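Local coordinates for protein 5-carboxymethyl-2-hydroxymuconate delta-isomerase (Bordetella bronchiseptica, PDB 4JJ9) that probably isomerises 5-carboxymethyl-2-hydroxymuconate, shifting its double bond during homoprotocatechuate breakdown, and is built as a trimer, at residues Leu26-Ser31 with Arg45-Ala50. Sequence-based numbering, arbitrary orientation.
Sequences LVILYS and RGLADA
L47 projects from helix 40-51 onto strand 25-31 and meets two of its residues, I28 and L26, within the beta-alpha-beta unit that runs from strand 25-31 through this helix to strand 69-80. A trimer built from such units is consistent with the tautomerase superfamily, to which isomerases of this kind belong. The main meeting is tip to tip: CD1 of I28 lies 3.7 Å from CD1 of L47. On the isoleucine side the reach comes from an extended outer arm, CD1 being anti to CA (chi2 178°), while CG2 branches off nearer the strand. The leucine does likewise, since its CD1 is also anti to CA (chi2 166°) and is therefore carried to the far end of the side chain. CD2 of L47 turns away from I28.

L26, two residues earlier and on the same face of the strand, approaches differently. Its CD2 comes up beside the base of the leucine, 4.3 Å from CB of L47, and stands 4.4 Å from CD1 of L47, a looser approach than the isoleucine makes. L47 thus has one strand residue at its end and another along its flank.

All three residues are buried, and the join between sheet and helix here is purely apolar. The area is small, about 114 Å² counting both sides. Other elements share the same core: L47 packs on A125 and L128 of helix 111-135, and L26 touches I121 of that helix as well as L101 and L103 of strand 97-105. Within the strand the two partners of L47 are themselves neighbours, with CD1 of L26 4.2 Å from CG1 of I28.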
loop_
_atom_site.group_PDB
_atom_site.type_symbol
_atom_site.label_atom_id
_atom_site.label_comp_id
_atom_site.label_asym_id
_atom_site.label_seq_id
_atom_site.Cartn_x
_atom_site.Cartn_y
_atom_site.Cartn_z
ATOM N N LEU A 26 0.864 3.948 -10.254
ATOM C CA LEU A 26 2.214 3.990 -9.729
ATOM C C LEU A 26 2.147 4.693 -8.385
ATOM O O LEU A 26 1.756 5.854 -8.308
ATOM C CB LEU A 26 3.144 4.699 -10.721
ATOM C CG LEU A 26 4.537 5.250 -10.390
ATOM C CD1 LEU A 26 5.263 4.550 -9.249
ATOM C CD2 LEU A 26 5.394 5.255 -11.672
ATOM N N VAL A 27 2.492 3.956 -7.330
ATOM C CA VAL A 27 2.493 4.493 -5.973
ATOM C C VAL A 27 3.928 4.672 -5.517
ATOM O O VAL A 27 4.757 3.781 -5.692
ATOM C CB VAL A 27 1.724 3.574 -5.001
ATOM C CG1 VAL A 27 1.737 4.135 -3.560
ATOM C CG2 VAL A 27 0.301 3.388 -5.483
ATOM N N ILE A 28 4.210 5.843 -4.957
ATOM C CA ILE A 28 5.507 6.126 -4.364
ATOM C C ILE A 28 5.359 6.219 -2.847
ATOM O O ILE A 28 4.557 7.002 -2.334
ATOM C CB ILE A 28 6.122 7.445 -4.880
ATOM C CG1 ILE A 28 6.048 7.534 -6.415
ATOM C CG2 ILE A 28 7.561 7.562 -4.363
ATOM C CD1 ILE A 28 6.607 8.856 -6.979
ATOM N N LEU A 29 6.119 5.390 -2.142
ATOM C CA LEU A 29 6.202 5.456 -0.683
ATOM C C LEU A 29 7.601 5.957 -0.359
ATOM O O LEU A 29 8.583 5.338 -0.766
ATOM C CB LEU A 29 5.989 4.075 -0.066
ATOM C CG LEU A 29 4.733 3.307 -0.473
ATOM C CD1 LEU A 29 4.692 2.012 0.325
ATOM C CD2 LEU A 29 3.487 4.155 -0.206
ATOM N N TYR A 30 7.690 7.070 0.360
ATOM C CA TYR A 30 8.988 7.685 0.620
ATOM C C TYR A 30 9.086 8.292 2.012
ATOM O O TYR A 30 8.072 8.594 2.644
ATOM C CB TYR A 30 9.333 8.718 -0.464
ATOM C CG TYR A 30 8.446 9.941 -0.504
ATOM C CD1 TYR A 30 7.191 9.901 -1.131
ATOM C CD2 TYR A 30 8.872 11.146 0.061
ATOM C CE1 TYR A 30 6.380 11.037 -1.184
ATOM C CE2 TYR A 30 8.078 12.284 0.007
ATOM C CZ TYR A 30 6.828 12.218 -0.611
ATOM O OH TYR A 30 6.039 13.337 -0.642
ATOM N N SER A 31 10.314 8.442 2.501
ATOM C CA SER A 31 10.535 9.074 3.796
ATOM C C SER A 31 10.209 10.577 3.731
ATOM O O SER A 31 10.587 11.270 2.782
ATOM C CB SER A 31 11.975 8.832 4.278
ATOM O OG SER A 31 12.909 9.308 3.322
ATOM N N ARG A 45 4.101 14.197 -11.797
ATOM C CA ARG A 45 3.748 14.657 -13.146
ATOM C C ARG A 45 4.730 14.137 -14.180
ATOM O O ARG A 45 4.327 13.658 -15.246
ATOM C CB ARG A 45 3.658 16.188 -13.210
ATOM C CG ARG A 45 2.473 16.764 -12.450
ATOM C CD ARG A 45 2.277 18.262 -12.724
ATOM N NE ARG A 45 3.318 19.116 -12.135
ATOM C CZ ARG A 45 3.373 19.483 -10.856
ATOM N NH1 ARG A 45 2.463 19.067 -9.985
ATOM N NH2 ARG A 45 4.359 20.264 -10.440
ATOM N N GLY A 46 6.020 14.215 -13.855
ATOM C CA GLY A 46 7.074 13.721 -14.740
ATOM C C GLY A 46 6.965 12.231 -15.012
ATOM O O GLY A 46 7.218 11.774 -16.131
ATOM N N LEU A 47 6.595 11.469 -13.985
ATOM C CA LEU A 47 6.435 10.020 -14.127
ATOM C C LEU A 47 5.216 9.657 -14.970
ATOM O O LEU A 47 5.279 8.732 -15.788
ATOM C CB LEU A 47 6.382 9.329 -12.761
ATOM C CG LEU A 47 7.721 9.267 -12.014
ATOM C CD1 LEU A 47 7.515 8.876 -10.540
ATOM C CD2 LEU A 47 8.720 8.322 -12.699
ATOM N N ALA A 48 4.121 10.392 -14.773
ATOM C CA ALA A 48 2.897 10.193 -15.559
ATOM C C ALA A 48 3.170 10.506 -17.028
ATOM O O ALA A 48 2.777 9.744 -17.911
ATOM C CB ALA A 48 1.763 11.055 -15.027
ATOM N N ASP A 49 3.863 11.615 -17.278
ATOM C CA ASP A 49 4.292 11.974 -18.634
ATOM C C ASP A 49 5.099 10.849 -19.272
ATOM O O ASP A 49 4.871 10.495 -20.431
ATOM C CB ASP A 49 5.113 13.264 -18.625
ATOM C CG ASP A 49 4.259 14.504 -18.432
ATOM O OD1 ASP A 49 3.015 14.395 -18.400
ATOM O OD2 ASP A 49 4.843 15.602 -18.309
ATOM N N ALA A 50 6.027 10.278 -18.502
ATOM C CA ALA A 50 6.862 9.180 -18.981
ATOM C C ALA A 50 6.058 7.916 -19.297
ATOM O O ALA A 50 6.328 7.246 -20.292
ATOM C CB ALA A 50 7.967 8.875 -17.988
#